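Local atomic coordinates of DsbA family protein (Salmonella typhimurium, PDB entry 7JVE), a protein that acts as a trimeric thioredoxin-like enzyme with both thiol oxidase and disulfide isomerase activities. Residues 68-73 against 222-227; 86-91 against 114-119; 120-125 against 199-204; 217-222 against 238-243; 232-237 against 246-251. One frame throughout, in Å; residues are numbered along the deposited sequence.

Interaction 1 of 5, residues 68-73 against 222-227; sequences ELLSSS and MPQTQD
At one end of the thioredoxin-fold sheet, Leu-69, last of helix 66-69, and Leu-70 just after it pack on Met-222 and Gln-224, where strand 218-223 runs out. No hydrogen bond joins the two segments. The sulfur of Met-222 meets both leucines. Leu-69 CD1 lies 4.0 Å from Met-222 SD, its side chain nearly perpendicular to that of the methionine. Leu-70 CD2 comes within 4.2 Å of the same Met-222 SD. A chi1 of 66° with an extended chi2 (-170°) carries this sulfur toward the leucines. The other branch of Leu-70 reaches further along the strand end: Leu-70 CD1 is 3.7 Å from Gln-224 O. Leu-70 CB and both its methyls come loosely near Gln-224 OE1, the two side chains crossing at a slant. That amide is held by outside partners. Its OE1 accepts from Arg-115 NH1, and its NE2 donates to Ala-82 O and Asn-80 O. Arg-115 NH1 also bonds Leu-70 O, so one guanidinium serves both segments. Beyond the leucines, Ser-71 OG accepts from Ser-73 N in an ST turn. The contact is hydrophobic packing of a helix end on one end of a thioredoxin-fold sheet.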
# COMPACT_ATOMS: atom_id res chain seq x y z
N GLU A 68 -6.73 34.20 8.04
CA GLU A 68 -6.07 33.32 8.99
C GLU A 68 -4.81 32.72 8.39
O GLU A 68 -3.76 32.65 9.05
CB GLU A 68 -7.04 32.22 9.43
CG GLU A 68 -8.23 32.77 10.21
CD GLU A 68 -9.46 33.08 9.33
OE1 GLU A 68 -10.58 32.68 9.72
OE2 GLU A 68 -9.32 33.66 8.23
N LEU A 69 -4.88 32.27 7.13
CA LEU A 69 -3.72 31.68 6.47
C LEU A 69 -2.55 32.65 6.43
O LEU A 69 -1.39 32.24 6.57
CB LEU A 69 -4.09 31.23 5.06
CG LEU A 69 -4.96 29.98 4.92
CD1 LEU A 69 -5.51 29.87 3.51
CD2 LEU A 69 -4.20 28.73 5.30
N LEU A 70 -2.83 33.94 6.23
CA LEU A 70 -1.79 34.94 6.04
C LEU A 70 -1.54 35.78 7.28
O LEU A 70 -0.82 36.78 7.21
CB LEU A 70 -2.13 35.85 4.86
CG LEU A 70 -2.57 35.12 3.59
CD1 LEU A 70 -2.86 36.12 2.50
CD2 LEU A 70 -1.52 34.14 3.17
N SER A 71 -2.12 35.38 8.42
CA SER A 71 -1.95 36.07 9.69
C SER A 71 -0.50 36.49 9.91
O SER A 71 0.42 35.70 9.72
CB SER A 71 -2.40 35.15 10.83
OG SER A 71 -2.08 35.73 12.08
N SER A 72 -0.31 37.75 10.30
CA SER A 72 1.03 38.18 10.69
C SER A 72 1.42 37.65 12.07
O SER A 72 2.51 37.98 12.53
CB SER A 72 1.12 39.70 10.69
OG SER A 72 0.09 40.24 11.49
N SER A 73 0.56 36.87 12.73
CA SER A 73 0.92 36.25 13.99
C SER A 73 1.76 34.98 13.81
O SER A 73 2.38 34.52 14.77
CB SER A 73 -0.34 35.92 14.80
OG SER A 73 -0.91 37.10 15.34
N MET A 222 -0.79 31.05 -2.72
CA MET A 222 -1.85 31.97 -3.08
C MET A 222 -1.32 33.40 -3.10
O MET A 222 -0.36 33.71 -2.39
CB MET A 222 -3.02 31.86 -2.09
CG MET A 222 -2.65 32.31 -0.70
SD MET A 222 -3.89 31.93 0.55
CE MET A 222 -5.42 32.38 -0.27
N PRO A 223 -1.90 34.27 -3.93
CA PRO A 223 -1.59 35.70 -3.82
C PRO A 223 -2.07 36.23 -2.48
O PRO A 223 -3.06 35.76 -1.91
CB PRO A 223 -2.38 36.34 -4.98
CG PRO A 223 -2.81 35.18 -5.84
CD PRO A 223 -2.96 34.01 -4.92
N GLN A 224 -1.36 37.24 -1.98
CA GLN A 224 -1.73 37.79 -0.68
C GLN A 224 -2.87 38.79 -0.80
O GLN A 224 -3.69 38.89 0.12
CB GLN A 224 -0.51 38.42 -0.02
CG GLN A 224 0.58 37.44 0.39
CD GLN A 224 1.29 37.89 1.65
OE1 GLN A 224 0.99 37.42 2.74
NE2 GLN A 224 2.21 38.84 1.50
N THR A 225 -2.94 39.54 -1.91
CA THR A 225 -3.98 40.55 -2.08
C THR A 225 -5.29 39.84 -2.38
O THR A 225 -5.34 38.95 -3.23
CB THR A 225 -3.69 41.48 -3.25
OG1 THR A 225 -3.72 40.71 -4.45
CG2 THR A 225 -2.31 42.14 -3.07
N GLN A 226 -6.36 40.27 -1.72
CA GLN A 226 -7.56 39.47 -1.72
C GLN A 226 -8.19 39.58 -3.11
O GLN A 226 -8.79 40.60 -3.48
CB GLN A 226 -8.51 39.86 -0.60
CG GLN A 226 -9.31 38.60 -0.27
CD GLN A 226 -10.32 38.73 0.85
OE1 GLN A 226 -10.64 39.83 1.30
NE2 GLN A 226 -10.71 37.58 1.41
N ASP A 227 -8.00 38.51 -3.88
CA ASP A 227 -8.45 38.34 -5.25
C ASP A 227 -9.13 36.98 -5.29
O ASP A 227 -8.59 36.01 -4.75
CB ASP A 227 -7.25 38.39 -6.21
CG ASP A 227 -7.66 38.52 -7.66
OD1 ASP A 227 -8.64 39.23 -7.96
OD2 ASP A 227 -6.97 37.90 -8.51

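Interaction 2 of 5, residues 86-91 against 114-119; sequences VVMFFD and TRFIFK
Met-88 and Phe-118 make the closest side-chain contact. Met-88 CE stands over the centre of the Phe-118 ring, 3.5 Å from its centroid and 13° off the normal. The sulfur lies further above the same ring, a Met-aromatic contact. The bend at chi3 of Met-88 (-62°) turns the methyl toward the ring. Phe-90 CE1 comes to the edge of Phe-118, in its plane, 3.8 Å from Phe-118 CD2. On the same face of the sheet, Val-86 CB lies 3.7 Å from Phe-116 CD2. On the other face, Lys-119 CB covers one face of the Phe-89 ring at 3.9 Å from the centroid, and Lys-119 CG is 3.6 Å from Val-87 CG1. The strands run parallel, their axes crossing at -20°. With helix 95-110 between them they form the beta-alpha-beta unit of the thioredoxin fold. Five backbone hydrogen bonds hold the register. Val-86 N and Met-88 N donate to Arg-115 O and Ile-117 O; Ile-117 N and Lys-119 N donate to Val-86 O and Met-88 O, the last at 2.7 Å. Phe-90 N closes the ladder on Lys-119 O at 3.2 Å. In the second shell, Lys-119 NZ bonds Ser-74 OG and Glu-68 O, which fixes the end of the lysine. His-154 meets both Phe-90 and Phe-118 edge-to-face.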
# COMPACT_ATOMS: atom_id res chain seq x y z
N VAL A 86 3.39 31.22 0.55
CA VAL A 86 3.39 29.77 0.66
C VAL A 86 3.18 29.48 2.13
O VAL A 86 4.04 29.81 2.95
CB VAL A 86 4.71 29.16 0.15
CG1 VAL A 86 4.72 27.64 0.38
CG2 VAL A 86 4.93 29.51 -1.30
N VAL A 87 2.03 28.90 2.46
CA VAL A 87 1.66 28.61 3.84
C VAL A 87 1.90 27.13 4.08
O VAL A 87 1.39 26.29 3.32
CB VAL A 87 0.19 28.99 4.10
CG1 VAL A 87 -0.16 28.80 5.57
CG2 VAL A 87 -0.07 30.41 3.68
N MET A 88 2.68 26.78 5.10
CA MET A 88 3.10 25.40 5.29
C MET A 88 2.60 24.86 6.63
O MET A 88 3.00 25.35 7.69
CB MET A 88 4.62 25.25 5.18
CG MET A 88 5.22 25.80 3.89
SD MET A 88 6.99 26.20 3.92
CE MET A 88 7.09 27.48 5.18
N PHE A 89 1.72 23.86 6.55
CA PHE A 89 1.26 23.08 7.69
C PHE A 89 2.18 21.87 7.86
O PHE A 89 2.30 21.04 6.95
CB PHE A 89 -0.18 22.65 7.48
CG PHE A 89 -1.16 23.80 7.48
CD1 PHE A 89 -1.26 24.63 6.37
CD2 PHE A 89 -1.93 24.07 8.62
CE1 PHE A 89 -2.17 25.69 6.37
CE2 PHE A 89 -2.83 25.12 8.63
CZ PHE A 89 -2.96 25.95 7.50
N PHE A 90 2.82 21.78 9.01
CA PHE A 90 3.80 20.74 9.25
C PHE A 90 3.84 20.43 10.74
O PHE A 90 3.47 21.26 11.59
CB PHE A 90 5.20 21.16 8.78
CG PHE A 90 5.76 22.30 9.57
CD1 PHE A 90 5.41 23.61 9.27
CD2 PHE A 90 6.56 22.06 10.68
CE1 PHE A 90 5.89 24.65 10.03
CE2 PHE A 90 7.06 23.10 11.43
CZ PHE A 90 6.72 24.39 11.11
N ASP A 91 4.26 19.20 11.04
CA ASP A 91 4.53 18.71 12.38
C ASP A 91 6.01 18.35 12.42
O ASP A 91 6.52 17.72 11.48
CB ASP A 91 3.63 17.49 12.66
CG ASP A 91 3.80 16.88 14.05
OD1 ASP A 91 4.87 17.05 14.71
OD2 ASP A 91 2.84 16.18 14.48
N THR A 114 9.16 36.11 -1.99
CA THR A 114 7.92 35.43 -1.65
C THR A 114 7.87 35.19 -0.15
O THR A 114 8.90 34.97 0.50
CB THR A 114 7.81 34.11 -2.43
OG1 THR A 114 7.63 34.38 -3.83
CG2 THR A 114 6.67 33.24 -1.93
N ARG A 115 6.68 35.27 0.42
CA ARG A 115 6.50 35.11 1.85
C ARG A 115 6.22 33.64 2.18
O ARG A 115 5.31 33.03 1.60
CB ARG A 115 5.35 36.00 2.35
CG ARG A 115 5.21 36.06 3.85
CD ARG A 115 4.02 36.92 4.27
NE ARG A 115 3.80 36.82 5.71
CZ ARG A 115 2.60 36.82 6.28
NH1 ARG A 115 1.51 36.90 5.53
NH2 ARG A 115 2.49 36.70 7.60
N PHE A 116 6.99 33.09 3.11
CA PHE A 116 6.81 31.71 3.57
C PHE A 116 6.33 31.73 5.01
O PHE A 116 7.01 32.27 5.89
CB PHE A 116 8.09 30.90 3.41
CG PHE A 116 8.48 30.65 1.97
CD1 PHE A 116 9.11 31.65 1.23
CD2 PHE A 116 8.23 29.42 1.36
CE1 PHE A 116 9.48 31.43 -0.11
CE2 PHE A 116 8.61 29.18 0.04
CZ PHE A 116 9.23 30.19 -0.70
N ILE A 117 5.13 31.19 5.24
CA ILE A 117 4.45 31.24 6.52
C ILE A 117 4.44 29.83 7.11
O ILE A 117 4.16 28.86 6.40
CB ILE A 117 3.02 31.78 6.34
CG1 ILE A 117 3.06 33.13 5.60
CG2 ILE A 117 2.32 31.90 7.68
CD1 ILE A 117 1.71 33.82 5.45
N PHE A 118 4.75 29.73 8.39
CA PHE A 118 4.94 28.46 9.07
C PHE A 118 3.77 28.18 10.02
O PHE A 118 3.55 28.93 10.98
CB PHE A 118 6.26 28.47 9.84
CG PHE A 118 7.49 28.51 8.94
CD1 PHE A 118 7.92 29.71 8.40
CD2 PHE A 118 8.19 27.34 8.64
CE1 PHE A 118 9.04 29.76 7.55
CE2 PHE A 118 9.31 27.37 7.80
CZ PHE A 118 9.74 28.58 7.25
N LYS A 119 3.02 27.12 9.75
CA LYS A 119 1.88 26.75 10.60
C LYS A 119 2.20 25.43 11.30
O LYS A 119 1.92 24.35 10.77
CB LYS A 119 0.59 26.63 9.77
CG LYS A 119 0.25 27.86 8.97
CD LYS A 119 -0.19 28.99 9.91
CE LYS A 119 -1.03 30.01 9.18
NZ LYS A 119 -1.55 31.06 10.09

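Interaction 3 of 5, residues 120-125 against 199-204; sequences EFPIFS and DALLTN. With EDO (1,2-ethanediol), chain H.
Glu-120 and Asn-204 join the end of strand 115-120 and the loop that follows to the first turns of helix 199-210. Asn-204 ND2 donates to Glu-120 O at 2.7 Å, with an N-H...O angle of 161°. The acceptor lies in the plane of the asparagine amide, but the donor approaches the carbonyl from the side, at a C=O...N angle of 128°. This is the one hydrogen bond across the contact, and it gives the buried carbonyl a partner. One helical turn earlier, Leu-201 supplies the apolar part. Its CG is anti to the backbone N (chi1 -155°), which swings both methyls toward the loop. Leu-201 CD1 lies 3.9 Å from Phe-121 CA and 4.0 Å from Pro-122 CD. Leu-201 CD2 is 4.0 Å from Pro-122 CG, so the leucine crosses the CG-CD side of the proline ring obliquely. The carboxylate of Glu-120 turns to another partner, with OE2 bonded to Tyr-150 OH. Farther along the loop, an ethanediol, probably from the crystallisation liquor, lies near Ser-125, and Phe-124 packs on Glu-105 of a second subunit. Several helices lie between strands 115-120 and 218-223, consistent with the helical insertion of DsbA-like proteins; helix 199-210, which packs on the sheet, probably corresponds to a helix of the thioredoxin core.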
# COMPACT_ATOMS: atom_id res chain seq x y z
N GLU A 120 2.77 25.51 12.50
CA GLU A 120 3.06 24.33 13.29
C GLU A 120 1.78 23.75 13.87
O GLU A 120 0.97 24.50 14.44
CB GLU A 120 4.02 24.69 14.43
CG GLU A 120 5.40 25.07 13.96
CD GLU A 120 6.25 25.68 15.06
OE1 GLU A 120 6.31 25.10 16.15
OE2 GLU A 120 6.89 26.73 14.82
N PHE A 121 1.59 22.43 13.75
CA PHE A 121 0.42 21.76 14.29
C PHE A 121 0.76 20.30 14.58
O PHE A 121 1.77 19.78 14.09
CB PHE A 121 -0.78 21.87 13.32
CG PHE A 121 -0.77 20.87 12.17
CD1 PHE A 121 0.24 20.88 11.23
CD2 PHE A 121 -1.81 19.96 12.01
CE1 PHE A 121 0.25 19.97 10.15
CE2 PHE A 121 -1.82 19.05 10.94
CZ PHE A 121 -0.77 19.05 10.00
N PRO A 122 -0.06 19.61 15.40
CA PRO A 122 0.23 18.22 15.76
C PRO A 122 -0.64 17.22 15.01
O PRO A 122 -1.87 17.32 15.07
CB PRO A 122 -0.12 18.19 17.25
CG PRO A 122 -1.15 19.31 17.42
CD PRO A 122 -1.21 20.13 16.16
N ILE A 123 -0.02 16.25 14.33
CA ILE A 123 -0.79 15.28 13.55
C ILE A 123 -1.64 14.40 14.47
O ILE A 123 -2.78 14.08 14.15
CB ILE A 123 0.14 14.43 12.67
CG1 ILE A 123 0.75 15.28 11.58
CG2 ILE A 123 -0.60 13.22 12.08
CD1 ILE A 123 1.71 14.50 10.71
N PHE A 124 -1.11 14.02 15.62
CA PHE A 124 -1.83 13.17 16.55
C PHE A 124 -1.94 13.83 17.92
O PHE A 124 -1.13 14.69 18.31
CB PHE A 124 -1.15 11.79 16.72
CG PHE A 124 -1.12 10.96 15.47
CD1 PHE A 124 -2.29 10.41 14.94
CD2 PHE A 124 0.08 10.70 14.83
CE1 PHE A 124 -2.26 9.63 13.80
CE2 PHE A 124 0.12 9.93 13.69
CZ PHE A 124 -1.05 9.39 13.17
N SER A 125 -2.96 13.39 18.66
CA SER A 125 -3.21 13.90 20.00
C SER A 125 -1.98 13.77 20.91
O SER A 125 -1.65 14.71 21.65
CB SER A 125 -4.40 13.13 20.59
OG SER A 125 -4.40 13.24 22.00
N ASP A 199 -0.87 29.15 22.34
CA ASP A 199 -2.00 29.66 21.56
C ASP A 199 -1.84 29.36 20.07
O ASP A 199 -2.83 29.10 19.38
CB ASP A 199 -2.16 31.16 21.78
CG ASP A 199 -3.41 31.69 21.09
OD1 ASP A 199 -4.52 31.43 21.61
OD2 ASP A 199 -3.29 32.30 19.99
N ALA A 200 -0.62 29.41 19.55
CA ALA A 200 -0.42 29.16 18.12
C ALA A 200 -0.81 27.73 17.75
O ALA A 200 -1.34 27.49 16.66
CB ALA A 200 1.03 29.44 17.73
N LEU A 201 -0.56 26.77 18.65
CA LEU A 201 -0.96 25.40 18.38
C LEU A 201 -2.47 25.25 18.34
O LEU A 201 -3.01 24.55 17.47
CB LEU A 201 -0.36 24.46 19.42
CG LEU A 201 -0.18 23.03 18.95
CD1 LEU A 201 1.00 22.99 17.94
CD2 LEU A 201 0.04 22.07 20.11
N LEU A 202 -3.18 25.90 19.27
CA LEU A 202 -4.64 25.86 19.25
C LEU A 202 -5.19 26.51 17.97
O LEU A 202 -6.06 25.95 17.30
CB LEU A 202 -5.22 26.57 20.48
CG LEU A 202 -4.93 26.02 21.87
CD1 LEU A 202 -5.42 26.99 22.96
CD2 LEU A 202 -5.54 24.61 22.05
N THR A 203 -4.69 27.71 17.66
CA THR A 203 -5.12 28.44 16.47
C THR A 203 -4.79 27.67 15.20
O THR A 203 -5.62 27.57 14.29
CB THR A 203 -4.45 29.82 16.45
OG1 THR A 203 -4.85 30.53 17.62
CG2 THR A 203 -4.83 30.65 15.19
N ASN A 204 -3.58 27.12 15.11
CA ASN A 204 -3.19 26.40 13.90
C ASN A 204 -4.02 25.13 13.71
O ASN A 204 -4.36 24.78 12.58
CB ASN A 204 -1.70 26.07 13.95
CG ASN A 204 -0.83 27.28 13.75
OD1 ASN A 204 -1.33 28.35 13.40
ND2 ASN A 204 0.47 27.12 13.95
C1 EDO H . -5.82 16.55 22.63
O1 EDO H . -5.74 15.93 21.35
C2 EDO H . -4.50 16.31 23.35
O2 EDO H . -4.51 17.00 24.62

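Interaction 4 of 5, residues 217-222 against 238-243; sequences PAFVVM and GSTTQD
The Phe-219 ring meets Gly-238 with its edge. Phe-219 CE1 lies 3.5 Å from Gly-238 O, which sits near the ring plane. Thr-240 approaches the same corner at a slant, with its CG2 3.7 Å from Phe-219 CE1. The threonine methyl is placed there because OG1 takes the position anti to the backbone N (chi1 -177°), leaving CG2 between N and the carbonyl carbon. Val-86, Met-88 and Leu-245 also pack on the phenylalanine, so the ring is buried in the layer between sheet and helix. The backbones come together at Gly-238. Its N donates to Pro-217 O at 3.1 Å, but the bond is bent, with an N-H...O angle of 142°. The donor stands well above the carbonyl plane, 56° out of it. Gly-238 CA is 4.3 Å from both Ala-218 CA and Pro-217 CB. The Pro-217 side chain also touches Cys-94, Cys-97 and Trp-96, so this end of the contact borders the redox-active cysteines. Pro-217 probably matches the cis-proline of thioredoxin-like proteins. Strand 218-223 hydrogen-bonds to strand 84-90 on one side and strand 234-237 on the other. Residues 238-241 carry the chain from strand 234-237 into helix 242-253, where Thr-241 OG1 caps Met-244 N. Ala-218, Ser-239 and Thr-241 pack on a second subunit.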
# COMPACT_ATOMS: atom_id res chain seq x y z
N PRO A 217 -0.21 17.14 6.64
CA PRO A 217 0.60 18.30 6.21
C PRO A 217 0.26 18.73 4.79
O PRO A 217 -0.10 17.91 3.94
CB PRO A 217 2.04 17.79 6.33
CG PRO A 217 1.96 16.68 7.35
CD PRO A 217 0.63 16.00 7.02
N ALA A 218 0.41 20.03 4.52
CA ALA A 218 -0.01 20.60 3.24
C ALA A 218 0.61 21.98 3.05
O ALA A 218 1.04 22.63 4.01
CB ALA A 218 -1.54 20.72 3.12
N PHE A 219 0.66 22.39 1.79
CA PHE A 219 1.04 23.73 1.36
C PHE A 219 -0.18 24.42 0.76
O PHE A 219 -0.92 23.80 0.00
CB PHE A 219 2.13 23.71 0.27
CG PHE A 219 3.43 23.11 0.71
CD1 PHE A 219 3.67 21.75 0.56
CD2 PHE A 219 4.42 23.91 1.25
CE1 PHE A 219 4.86 21.20 0.96
CE2 PHE A 219 5.63 23.35 1.66
CZ PHE A 219 5.85 21.99 1.52
N VAL A 220 -0.35 25.70 1.08
CA VAL A 220 -1.25 26.59 0.36
C VAL A 220 -0.42 27.70 -0.27
O VAL A 220 0.28 28.45 0.44
CB VAL A 220 -2.34 27.20 1.25
CG1 VAL A 220 -3.38 27.88 0.35
CG2 VAL A 220 -2.96 26.14 2.14
N VAL A 221 -0.53 27.84 -1.58
CA VAL A 221 0.18 28.85 -2.35
C VAL A 221 -0.88 29.76 -2.99
O VAL A 221 -1.75 29.28 -3.71
CB VAL A 221 1.09 28.21 -3.40
CG1 VAL A 221 2.00 29.26 -4.02
CG2 VAL A 221 1.88 27.04 -2.76
N MET A 222 -0.79 31.05 -2.72
CA MET A 222 -1.85 31.97 -3.08
C MET A 222 -1.32 33.40 -3.10
O MET A 222 -0.36 33.71 -2.39
CB MET A 222 -3.02 31.86 -2.09
CG MET A 222 -2.65 32.31 -0.70
SD MET A 222 -3.89 31.93 0.55
CE MET A 222 -5.42 32.38 -0.27
N GLY A 238 1.88 17.78 1.61
CA GLY A 238 3.19 17.99 2.22
C GLY A 238 4.31 17.29 1.48
O GLY A 238 5.42 17.80 1.42
N SER A 239 4.02 16.12 0.90
CA SER A 239 4.97 15.44 0.02
C SER A 239 4.80 15.95 -1.41
O SER A 239 3.78 15.69 -2.06
CB SER A 239 4.78 13.92 0.09
OG SER A 239 5.54 13.30 -0.92
N THR A 240 5.81 16.66 -1.91
CA THR A 240 5.77 17.23 -3.24
C THR A 240 7.21 17.43 -3.72
O THR A 240 8.16 16.91 -3.12
CB THR A 240 4.96 18.53 -3.24
OG1 THR A 240 4.88 19.03 -4.57
CG2 THR A 240 5.58 19.60 -2.33
N THR A 241 7.37 18.16 -4.82
CA THR A 241 8.68 18.43 -5.39
C THR A 241 8.93 19.93 -5.41
O THR A 241 8.00 20.73 -5.28
CB THR A 241 8.78 17.88 -6.83
OG1 THR A 241 7.87 18.60 -7.66
CG2 THR A 241 8.45 16.38 -6.89
N GLN A 242 10.20 20.30 -5.59
CA GLN A 242 10.54 21.71 -5.76
C GLN A 242 9.89 22.30 -7.01
O GLN A 242 9.37 23.42 -6.99
CB GLN A 242 12.05 21.90 -5.81
CG GLN A 242 12.49 23.37 -5.90
CD GLN A 242 13.93 23.58 -5.44
OE1 GLN A 242 14.51 22.72 -4.78
NE2 GLN A 242 14.53 24.72 -5.83
N ASP A 243 9.92 21.56 -8.12
CA ASP A 243 9.29 22.05 -9.35
C ASP A 243 7.81 22.32 -9.15
O ASP A 243 7.29 23.34 -9.62
CB ASP A 243 9.51 21.05 -10.48
CG ASP A 243 10.90 21.11 -11.04
OD1 ASP A 243 11.65 22.05 -10.65
OD2 ASP A 243 11.26 20.22 -11.85

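Interaction 5 of 5, residues 232-237 against 246-251; sequences RVTVIP and QMAIQK
Thr-234 and Ala-248 face each other where strand 234-237 packs against helix 246-251. The two run nearly antiparallel, at 166°, with their axes 9.3 Å apart. The backbones are nearest at Arg-232 and Lys-251, CA to CA 5.2 Å; Thr-234 CA is 5.9 Å from Ala-248 CA, where the alanine has only a CB to fit. Ala-248 CB packs 3.9 Å from Ile-236 CD1 and also touches Thr-234 CB. Lys-251, a turn on, folds over the strand at a steep angle to Thr-234. Its chain, extended but for a bend at chi3 (148°), carries the ammonium to the strand. Lys-251 NZ donates to Thr-234 OG1 at 3.2 Å and weakly to Val-233 O. A water lies between the segments, hydrogen-bonded to Thr-234 OG1 at 2.6 Å and to Ala-248 O. A second water donates to Val-233 O and is weakly bound by Lys-251 NZ. Just before the strand, the aliphatic part of Arg-232 runs along the Lys-251 carbonyl, with Arg-232 CD 3.3 Å from Lys-251 O. Strand 234-237 is outermost in the sheet of this chain. It pairs with strand 218-223, while helix 37-64 touches Val-233 and Val-235, and Val-235 and Pro-237 pack on a second subunit.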
# COMPACT_ATOMS: atom_id res chain seq x y z
N ARG A 232 -5.14 31.33 -9.36
CA ARG A 232 -3.82 31.66 -8.81
C ARG A 232 -3.51 30.97 -7.49
O ARG A 232 -2.52 31.32 -6.84
CB ARG A 232 -3.68 33.18 -8.65
CG ARG A 232 -3.76 33.98 -9.95
CD ARG A 232 -2.80 35.16 -9.92
NE ARG A 232 -3.34 36.30 -9.16
CZ ARG A 232 -2.62 37.31 -8.66
NH1 ARG A 232 -1.30 37.36 -8.84
NH2 ARG A 232 -3.22 38.29 -7.99
N VAL A 233 -4.32 30.01 -7.06
CA VAL A 233 -4.17 29.34 -5.77
C VAL A 233 -3.87 27.87 -6.00
O VAL A 233 -4.49 27.23 -6.86
CB VAL A 233 -5.45 29.48 -4.92
CG1 VAL A 233 -5.27 28.79 -3.56
CG2 VAL A 233 -5.86 30.94 -4.78
N THR A 234 -2.97 27.30 -5.22
CA THR A 234 -2.71 25.88 -5.37
C THR A 234 -2.57 25.27 -3.98
O THR A 234 -1.88 25.84 -3.12
CB THR A 234 -1.43 25.63 -6.19
OG1 THR A 234 -1.43 26.47 -7.34
CG2 THR A 234 -1.46 24.20 -6.70
N VAL A 235 -3.22 24.14 -3.75
CA VAL A 235 -3.13 23.42 -2.48
C VAL A 235 -2.39 22.12 -2.76
O VAL A 235 -2.79 21.35 -3.64
CB VAL A 235 -4.51 23.17 -1.86
CG1 VAL A 235 -4.42 22.27 -0.66
CG2 VAL A 235 -5.16 24.51 -1.48
N ILE A 236 -1.30 21.88 -2.03
CA ILE A 236 -0.40 20.79 -2.38
C ILE A 236 -0.09 19.91 -1.18
O ILE A 236 0.19 20.43 -0.08
CB ILE A 236 0.90 21.34 -2.98
CG1 ILE A 236 0.58 22.41 -4.03
CG2 ILE A 236 1.79 20.18 -3.51
CD1 ILE A 236 1.75 22.88 -4.84
N PRO A 237 -0.07 18.58 -1.35
CA PRO A 237 0.33 17.69 -0.24
C PRO A 237 1.70 18.05 0.32
O PRO A 237 2.59 18.54 -0.39
CB PRO A 237 0.34 16.30 -0.90
CG PRO A 237 -0.61 16.44 -2.08
CD PRO A 237 -0.35 17.83 -2.58
N GLN A 246 7.39 25.37 -7.11
CA GLN A 246 7.81 26.54 -7.88
C GLN A 246 6.74 26.96 -8.89
O GLN A 246 6.47 28.15 -9.06
CB GLN A 246 9.14 26.28 -8.60
CG GLN A 246 9.78 27.57 -9.18
CD GLN A 246 10.11 28.61 -8.08
OE1 GLN A 246 10.90 28.33 -7.17
NE2 GLN A 246 9.51 29.79 -8.16
N MET A 247 6.12 25.99 -9.58
CA MET A 247 5.07 26.36 -10.54
C MET A 247 3.90 27.04 -9.83
O MET A 247 3.37 28.04 -10.32
CB MET A 247 4.59 25.13 -11.33
CG MET A 247 5.64 24.50 -12.29
SD MET A 247 5.05 23.11 -13.38
CE MET A 247 4.86 21.68 -12.22
N ALA A 248 3.53 26.54 -8.65
CA ALA A 248 2.46 27.15 -7.86
C ALA A 248 2.82 28.57 -7.45
O ALA A 248 1.95 29.46 -7.43
CB ALA A 248 2.19 26.30 -6.61
N ILE A 249 4.09 28.82 -7.12
CA ILE A 249 4.55 30.17 -6.79
C ILE A 249 4.39 31.08 -8.00
O ILE A 249 3.88 32.20 -7.89
CB ILE A 249 6.00 30.14 -6.28
CG1 ILE A 249 6.06 29.53 -4.87
CG2 ILE A 249 6.64 31.52 -6.32
CD1 ILE A 249 7.47 29.18 -4.42
N GLN A 250 4.80 30.62 -9.18
CA GLN A 250 4.71 31.48 -10.36
C GLN A 250 3.25 31.76 -10.72
O GLN A 250 2.91 32.87 -11.13
CB GLN A 250 5.46 30.85 -11.54
CG GLN A 250 6.95 30.66 -11.25
CD GLN A 250 7.66 31.98 -10.90
OE1 GLN A 250 8.19 32.15 -9.80
NE2 GLN A 250 7.66 32.92 -11.84
N LYS A 251 2.38 30.77 -10.54
CA LYS A 251 0.96 30.97 -10.77
C LYS A 251 0.38 31.97 -9.78
O LYS A 251 -0.51 32.76 -10.13
CB LYS A 251 0.26 29.61 -10.68
CG LYS A 251 -1.25 29.60 -10.66
CD LYS A 251 -1.69 28.13 -10.77
CE LYS A 251 -2.99 27.86 -10.03
NZ LYS A 251 -3.25 26.39 -9.91
O HOH W 1 -0.65 28.88 -6.92
O HOH W 2 -5.34 24.75 -7.87

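How the interactions relate
Interactions 2, 4 and 5 lie in one sheet and its helix 242-253, and interaction 1 packs on one end of that sheet. Interactions 2 and 4 lie about 9 Å apart between centres and pair as strands, with Val-87 N 2.7 Å from Val-220 O. Interactions 4 and 5 pair through Phe-219 N and Ile-236 O at 2.8 Å. Interaction 1 shares Met-222 with interaction 4. Arg-115 of interaction 2 bonds Leu-70 O and Gln-224 OE1 of interaction 1. Interaction 3 stands about 24 Å from interaction 5 between centres, but touches interaction 2, where Ile-123 N is 2.9 Å from Asp-91 OD2. Around the Cys-94 and Cys-97 pair, Pro-217 and Ile-123 bring interactions 4 and 3 together.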